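Local structure of D-aminopeptidase (Burkholderia sp. LK4, 5TZB) at residues C[115-129]-C[159-171]. The protein is a beta-aminopeptidase of peptidase family S58, an Ntn hydrolase that probably cleaves amino-terminal residues, beta-amino acids among them, from peptides. Residues are numbered along the deposited sequence; the frame is centred on the assembly and turned at random.
Sequences NTHSVGAVRDALVAN and QHVSAAHVQRALA
Two helices on one face of the five-stranded mixed sheet, 119-129 and 163-171, cross at -62° with their axes 9.0 Å apart, and V166 packs between V122, A125 and L126. Its CG2 lies against A125 CB and V122 CG2, while CG1 meets L126 CD2 at 3.7 Å. The small pair A125 and A163 brings the backbones close, CB to CB 3.7 Å. Ahead of the second helix, V161 sets CG1 against V122 CG2 and CG2 beside S118 OG; CG1 lies anti to the backbone N (chi1 178°), turning the methyls to different neighbours. A water donates to both S118 OG and V161 O, bridging the loops. Glutamine amides hydrogen-bond at each end. The extended Q159 side chain runs to H117 O, its NE2 donating at 3.0 Å in the carbonyl plane. At the other end Q167 bends at chi2 (-69°), and its NE2 approaches N129 OD1 from above the carbonyl plane at 3.2 Å; a water donating to A125 O lies close to this NE2. Beneath, V122 and L126 rest on strand 111-115, V161 touches T65 and T114, and L170 packs on strand 63-71, while A121 N and D124 OD2 bond, reciprocally, D124 OD2 and A121 N of a second subunit.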
ATOM      1  N   ASN C 115      -2.438  22.432  14.128  1.00 17.41           N
ATOM      2  CA  ASN C 115      -1.973  23.000  12.861  1.00 20.34           C
ATOM      3  C   ASN C 115      -0.658  22.359  12.407  1.00 20.57           C
ATOM      4  O   ASN C 115       0.010  21.705  13.204  1.00 19.77           O
ATOM      5  CB  ASN C 115      -1.799  24.514  12.971  1.00 21.09           C
ATOM      6  CG  ASN C 115      -0.641  24.898  13.874  1.00 22.00           C
ATOM      7  OD1 ASN C 115       0.522  24.833  13.468  1.00 22.62           O
ATOM      8  ND2 ASN C 115      -0.952  25.322  15.093  1.00 21.60           N
ATOM      9  N   THR C 116      -0.289  22.572  11.140  1.00 20.15           N
ATOM     10  CA  THR C 116       0.846  21.883  10.517  1.00 19.37           C
ATOM     11  C   THR C 116       2.190  22.078  11.224  1.00 19.11           C
ATOM     12  O   THR C 116       3.014  21.165  11.250  1.00 19.17           O
ATOM     13  CB  THR C 116       1.023  22.309   9.039  1.00 20.57           C
ATOM     14  OG1 THR C 116      -0.263  22.385   8.396  1.00 21.04           O
ATOM     15  CG2 THR C 116       1.915  21.306   8.306  1.00 20.02           C
ATOM     16  N   HIS C 117       2.426  23.263  11.772  1.00 18.54           N
ATOM     17  CA  HIS C 117       3.726  23.548  12.356  1.00 20.46           C
ATOM     18  C   HIS C 117       3.798  23.264  13.860  1.00 21.73           C
ATOM     19  O   HIS C 117       4.819  23.502  14.493  1.00 23.37           O
ATOM     20  CB  HIS C 117       4.113  24.995  12.050  1.00 20.87           C
ATOM     21  CG  HIS C 117       4.435  25.220  10.603  1.00 20.93           C
ATOM     22  ND1 HIS C 117       4.751  26.456  10.082  1.00 21.66           N
ATOM     23  CD2 HIS C 117       4.513  24.346   9.571  1.00 20.69           C
ATOM     24  CE1 HIS C 117       4.989  26.340   8.788  1.00 21.34           C
ATOM     25  NE2 HIS C 117       4.856  25.066   8.452  1.00 21.42           N
ATOM     26  N   SER C 118       2.728  22.716  14.415  1.00 20.97           N
ATOM     27  CA  SER C 118       2.691  22.411  15.837  1.00 20.63           C
ATOM     28  C   SER C 118       2.626  20.907  16.138  1.00 20.50           C
ATOM     29  O   SER C 118       2.542  20.510  17.305  1.00 21.55           O
ATOM     30  CB  SER C 118       1.488  23.118  16.482  1.00 20.15           C
ATOM     31  OG  SER C 118       1.586  24.523  16.357  1.00 20.60           O
ATOM     32  N   VAL C 119       2.654  20.076  15.100  1.00 18.87           N
ATOM     33  CA  VAL C 119       2.503  18.627  15.275  1.00 19.19           C
ATOM     34  C   VAL C 119       3.538  18.003  16.219  1.00 19.49           C
ATOM     35  O   VAL C 119       3.186  17.212  17.096  1.00 16.20           O
ATOM     36  CB  VAL C 119       2.555  17.901  13.919  1.00 18.63           C
ATOM     37  CG1 VAL C 119       2.685  16.350  14.108  1.00 16.60           C
ATOM     38  CG2 VAL C 119       1.312  18.257  13.093  1.00 18.49           C
ATOM     39  N   GLY C 120       4.807  18.362  16.048  1.00 19.31           N
ATOM     40  CA  GLY C 120       5.854  17.808  16.879  1.00 18.62           C
ATOM     41  C   GLY C 120       5.735  18.148  18.359  1.00 19.95           C
ATOM     42  O   GLY C 120       5.894  17.272  19.227  1.00 18.88           O
ATOM     43  N   ALA C 121       5.462  19.420  18.650  1.00 20.39           N
ATOM     44  CA  ALA C 121       5.321  19.863  20.032  1.00 21.32           C
ATOM     45  C   ALA C 121       4.141  19.131  20.693  1.00 21.62           C
ATOM     46  O   ALA C 121       4.237  18.693  21.835  1.00 21.80           O
ATOM     47  CB  ALA C 121       5.132  21.388  20.102  1.00 20.69           C
ATOM     48  N   VAL C 122       3.040  18.995  19.963  1.00 20.84           N
ATOM     49  CA  VAL C 122       1.871  18.276  20.462  1.00 20.53           C
ATOM     50  C   VAL C 122       2.173  16.796  20.675  1.00 20.04           C
ATOM     51  O   VAL C 122       1.803  16.214  21.707  1.00 19.21           O
ATOM     52  CB  VAL C 122       0.659  18.430  19.502  1.00 18.85           C
ATOM     53  CG1 VAL C 122      -0.444  17.422  19.841  1.00 18.00           C
ATOM     54  CG2 VAL C 122       0.142  19.891  19.523  1.00 18.80           C
ATOM     55  N   ARG C 123       2.869  16.193  19.721  1.00 19.79           N
ATOM     56  CA  ARG C 123       3.203  14.782  19.822  1.00 19.24           C
ATOM     57  C   ARG C 123       4.075  14.498  21.046  1.00 19.60           C
ATOM     58  O   ARG C 123       3.793  13.582  21.815  1.00 19.97           O
ATOM     59  CB  ARG C 123       3.920  14.306  18.560  1.00 17.34           C
ATOM     60  CG  ARG C 123       4.241  12.811  18.537  1.00 16.68           C
ATOM     61  CD  ARG C 123       5.727  12.569  18.699  1.00 17.92           C
ATOM     62  NE  ARG C 123       6.069  11.167  18.516  1.00 18.30           N
ATOM     63  CZ  ARG C 123       7.143  10.577  19.029  1.00 17.33           C
ATOM     64  NH1 ARG C 123       8.001  11.265  19.769  1.00 17.70           N
ATOM     65  NH2 ARG C 123       7.359   9.293  18.784  1.00 16.36           N
ATOM     66  N   ASP C 124       5.134  15.281  21.225  1.00 19.53           N
ATOM     67  CA  ASP C 124       6.050  15.022  22.332  1.00 20.50           C
ATOM     68  C   ASP C 124       5.414  15.385  23.672  1.00 21.98           C
ATOM     69  O   ASP C 124       5.797  14.844  24.712  1.00 22.58           O
ATOM     70  CB  ASP C 124       7.378  15.749  22.116  1.00 20.58           C
ATOM     71  CG  ASP C 124       8.287  15.012  21.119  1.00 20.00           C
ATOM     72  OD1 ASP C 124       7.785  14.103  20.418  1.00 19.15           O
ATOM     73  OD2 ASP C 124       9.500  15.335  21.038  1.00 20.92           O
ATOM     74  N   ALA C 125       4.431  16.282  23.648  1.00 21.91           N
ATOM     75  CA  ALA C 125       3.679  16.596  24.858  1.00 22.34           C
ATOM     76  C   ALA C 125       2.820  15.398  25.259  1.00 22.44           C
ATOM     77  O   ALA C 125       2.655  15.114  26.438  1.00 23.67           O
ATOM     78  CB  ALA C 125       2.817  17.827  24.654  1.00 18.71           C
ATOM     79  N   LEU C 126       2.267  14.699  24.275  1.00 21.74           N
ATOM     80  CA  LEU C 126       1.477  13.501  24.547  1.00 21.67           C
ATOM     81  C   LEU C 126       2.378  12.369  25.069  1.00 21.51           C
ATOM     82  O   LEU C 126       1.967  11.586  25.928  1.00 21.00           O
ATOM     83  CB  LEU C 126       0.712  13.076  23.286  1.00 20.26           C
ATOM     84  CG  LEU C 126      -0.476  13.977  22.913  1.00 20.29           C
ATOM     85  CD1 LEU C 126      -1.102  13.557  21.613  1.00 20.47           C
ATOM     86  CD2 LEU C 126      -1.539  13.967  24.010  1.00 20.43           C
ATOM     87  N   VAL C 127       3.622  12.313  24.589  1.00 21.56           N
ATOM     88  CA  VAL C 127       4.575  11.354  25.134  1.00 20.82           C
ATOM     89  C   VAL C 127       4.866  11.644  26.608  1.00 22.33           C
ATOM     90  O   VAL C 127       4.777  10.745  27.462  1.00 22.35           O
ATOM     91  CB  VAL C 127       5.902  11.358  24.376  1.00 19.07           C
ATOM     92  CG1 VAL C 127       6.894  10.488  25.109  1.00 18.48           C
ATOM     93  CG2 VAL C 127       5.699  10.876  22.941  1.00 17.15           C
ATOM     94  N   ALA C 128       5.199  12.898  26.906  1.00 23.70           N
ATOM     95  CA  ALA C 128       5.496  13.295  28.277  1.00 25.29           C
ATOM     96  C   ALA C 128       4.330  12.986  29.207  1.00 24.94           C
ATOM     97  O   ALA C 128       4.537  12.637  30.366  1.00 23.52           O
ATOM     98  CB  ALA C 128       5.841  14.773  28.344  1.00 25.49           C
ATOM     99  N   ASN C 129       3.111  13.083  28.685  1.00 25.56           N
ATOM    100  CA  ASN C 129       1.914  12.842  29.491  1.00 27.07           C
ATOM    101  C   ASN C 129       1.796  11.402  30.001  1.00 26.93           C
ATOM    102  O   ASN C 129       1.089  11.137  30.970  1.00 27.67           O
ATOM    103  CB  ASN C 129       0.656  13.216  28.709  1.00 26.71           C
ATOM    104  CG  ASN C 129      -0.591  13.197  29.584  1.00 27.68           C
ATOM    105  OD1 ASN C 129      -0.659  13.894  30.598  1.00 28.65           O
ATOM    106  ND2 ASN C 129      -1.589  12.426  29.178  1.00 27.14           N
ATOM    107  N   GLN C 159       4.428  29.133  15.801  1.00 25.80           N
ATOM    108  CA  GLN C 159       4.415  27.896  16.598  1.00 26.51           C
ATOM    109  C   GLN C 159       3.930  28.175  18.017  1.00 27.00           C
ATOM    110  O   GLN C 159       4.671  28.007  18.990  1.00 27.14           O
ATOM    111  CB  GLN C 159       5.808  27.227  16.587  1.00 26.39           C
ATOM    112  CG  GLN C 159       6.179  26.638  15.203  1.00 26.34           C
ATOM    113  CD  GLN C 159       7.540  25.931  15.157  1.00 26.73           C
ATOM    114  OE1 GLN C 159       8.562  26.497  15.542  1.00 28.06           O
ATOM    115  NE2 GLN C 159       7.555  24.699  14.663  1.00 25.54           N
ATOM    116  N   HIS C 160       2.672  28.593  18.131  1.00 27.43           N
ATOM    117  CA  HIS C 160       2.157  29.100  19.405  1.00 29.39           C
ATOM    118  C   HIS C 160       1.498  28.033  20.282  1.00 29.90           C
ATOM    119  O   HIS C 160       1.065  28.330  21.395  1.00 31.35           O
ATOM    120  CB  HIS C 160       1.153  30.228  19.159  1.00 29.37           C
ATOM    121  CG  HIS C 160       1.745  31.424  18.486  1.00 30.09           C
ATOM    122  ND1 HIS C 160       2.450  32.392  19.167  1.00 31.18           N
ATOM    123  CD2 HIS C 160       1.698  31.830  17.195  1.00 30.28           C
ATOM    124  CE1 HIS C 160       2.837  33.328  18.320  1.00 32.47           C
ATOM    125  NE2 HIS C 160       2.394  33.011  17.117  1.00 32.08           N
ATOM    126  N   VAL C 161       1.419  26.798  19.793  1.00 28.63           N
ATOM    127  CA  VAL C 161       0.823  25.711  20.573  1.00 28.46           C
ATOM    128  C   VAL C 161       1.875  25.058  21.450  1.00 29.35           C
ATOM    129  O   VAL C 161       2.971  24.749  20.982  1.00 29.63           O
ATOM    130  CB  VAL C 161       0.170  24.634  19.662  1.00 20.65           C
ATOM    131  CG1 VAL C 161      -0.410  23.470  20.494  1.00 19.76           C
ATOM    132  CG2 VAL C 161      -0.903  25.267  18.793  1.00 20.73           C
ATOM    133  N   SER C 162       1.537  24.838  22.719  1.00 29.94           N
ATOM    134  CA  SER C 162       2.491  24.306  23.689  1.00 29.67           C
ATOM    135  C   SER C 162       1.946  23.098  24.445  1.00 28.56           C
ATOM    136  O   SER C 162       0.774  22.745  24.310  1.00 28.01           O
ATOM    137  CB  SER C 162       2.869  25.391  24.693  1.00 31.14           C
ATOM    138  OG  SER C 162       1.767  25.657  25.542  1.00 31.91           O
ATOM    139  N   ALA C 163       2.807  22.465  25.239  1.00 28.15           N
ATOM    140  CA  ALA C 163       2.396  21.318  26.043  1.00 27.87           C
ATOM    141  C   ALA C 163       1.264  21.689  26.994  1.00 28.90           C
ATOM    142  O   ALA C 163       0.385  20.871  27.268  1.00 29.30           O
ATOM    143  CB  ALA C 163       3.579  20.758  26.820  1.00 27.42           C
ATOM    144  N   ALA C 164       1.289  22.919  27.497  1.00 29.41           N
ATOM    145  CA  ALA C 164       0.260  23.373  28.424  1.00 30.03           C
ATOM    146  C   ALA C 164      -1.106  23.366  27.736  1.00 29.28           C
ATOM    147  O   ALA C 164      -2.118  23.041  28.352  1.00 28.63           O
ATOM    148  CB  ALA C 164       0.597  24.770  28.971  1.00 30.35           C
ATOM    149  N   HIS C 165      -1.126  23.712  26.451  1.00 28.48           N
ATOM    150  CA  HIS C 165      -2.364  23.692  25.681  1.00 27.24           C
ATOM    151  C   HIS C 165      -2.839  22.263  25.452  1.00 25.54           C
ATOM    152  O   HIS C 165      -4.038  21.989  25.446  1.00 25.04           O
ATOM    153  CB  HIS C 165      -2.168  24.418  24.355  1.00 27.73           C
ATOM    154  CG  HIS C 165      -1.766  25.845  24.518  1.00 28.91           C
ATOM    155  ND1 HIS C 165      -0.752  26.421  23.785  1.00 29.58           N
ATOM    156  CD2 HIS C 165      -2.244  26.817  25.331  1.00 29.82           C
ATOM    157  CE1 HIS C 165      -0.623  27.688  24.139  1.00 30.74           C
ATOM    158  NE2 HIS C 165      -1.515  27.951  25.077  1.00 30.77           N
ATOM    159  N   VAL C 166      -1.894  21.350  25.265  1.00 25.16           N
ATOM    160  CA  VAL C 166      -2.238  19.949  25.116  1.00 24.06           C
ATOM    161  C   VAL C 166      -2.829  19.450  26.437  1.00 25.80           C
ATOM    162  O   VAL C 166      -3.784  18.687  26.449  1.00 24.69           O
ATOM    163  CB  VAL C 166      -1.021  19.086  24.713  1.00 22.24           C
ATOM    164  CG1 VAL C 166      -1.421  17.642  24.624  1.00 20.08           C
ATOM    165  CG2 VAL C 166      -0.446  19.547  23.376  1.00 20.99           C
ATOM    166  N   GLN C 167      -2.269  19.907  27.552  1.00 28.70           N
ATOM    167  CA  GLN C 167      -2.752  19.477  28.862  1.00 30.16           C
ATOM    168  C   GLN C 167      -4.156  20.004  29.159  1.00 29.36           C
ATOM    169  O   GLN C 167      -4.980  19.291  29.727  1.00 29.78           O
ATOM    170  CB  GLN C 167      -1.782  19.938  29.961  1.00 32.14           C
ATOM    171  CG  GLN C 167      -0.460  19.219  29.943  1.00 33.21           C
ATOM    172  CD  GLN C 167      -0.634  17.771  30.348  1.00 35.58           C
ATOM    173  OE1 GLN C 167      -1.565  17.432  31.081  1.00 36.44           O
ATOM    174  NE2 GLN C 167       0.243  16.901  29.853  1.00 36.25           N
ATOM    175  N   ARG C 168      -4.438  21.221  28.716  1.00 28.67           N
ATOM    176  CA  ARG C 168      -5.778  21.799  28.816  1.00 29.72           C
ATOM    177  C   ARG C 168      -6.807  21.006  28.000  1.00 28.55           C
ATOM    178  O   ARG C 168      -7.934  20.792  28.462  1.00 28.89           O
ATOM    179  CB  ARG C 168      -5.731  23.276  28.393  1.00 32.09           C
ATOM    180  CG  ARG C 168      -5.121  24.175  29.486  1.00 35.15           C
ATOM    181  CD  ARG C 168      -4.942  25.640  29.089  1.00 37.25           C
ATOM    182  NE  ARG C 168      -6.053  26.245  28.366  1.00 38.68           N
ATOM    183  CZ  ARG C 168      -5.922  27.365  27.655  1.00 40.32           C
ATOM    184  NH1 ARG C 168      -4.736  27.955  27.584  1.00 40.92           N
ATOM    185  NH2 ARG C 168      -6.954  27.890  26.996  1.00 41.00           N
ATOM    186  N   ALA C 169      -6.447  20.602  26.783  1.00 26.66           N
ATOM    187  CA  ALA C 169      -7.355  19.787  25.967  1.00 25.40           C
ATOM    188  C   ALA C 169      -7.595  18.425  26.623  1.00 26.13           C
ATOM    189  O   ALA C 169      -8.725  17.939  26.683  1.00 26.67           O
ATOM    190  CB  ALA C 169      -6.801  19.608  24.551  1.00 23.26           C
ATOM    191  N   LEU C 170      -6.520  17.811  27.107  1.00 25.70           N
ATOM    192  CA  LEU C 170      -6.614  16.527  27.783  1.00 25.88           C
ATOM    193  C   LEU C 170      -7.505  16.618  29.023  1.00 27.85           C
ATOM    194  O   LEU C 170      -8.331  15.736  29.275  1.00 28.70           O
ATOM    195  CB  LEU C 170      -5.223  16.031  28.166  1.00 25.84           C
ATOM    196  CG  LEU C 170      -4.384  15.546  26.986  1.00 25.79           C
ATOM    197  CD1 LEU C 170      -2.945  15.262  27.415  1.00 26.66           C
ATOM    198  CD2 LEU C 170      -5.021  14.309  26.361  1.00 24.53           C
ATOM    199  N   ALA C 171      -7.342  17.681  29.795  1.00 29.01           N
ATOM    200  CA  ALA C 171      -8.130  17.845  31.023  1.00 30.59           C
ATOM    201  C   ALA C 171      -9.606  18.095  30.715  1.00 30.32           C
ATOM    202  O   ALA C 171     -10.477  17.710  31.490  1.00 30.28           O
ATOM    203  CB  ALA C 171      -7.565  18.985  31.865  1.00 31.01           C
TER
HETATM  204  O   HOH W   1       3.536  25.012  18.268  1.00 22.29           O
HETATM  205  O   HOH W   2       2.310  17.045  28.282  1.00 38.50           O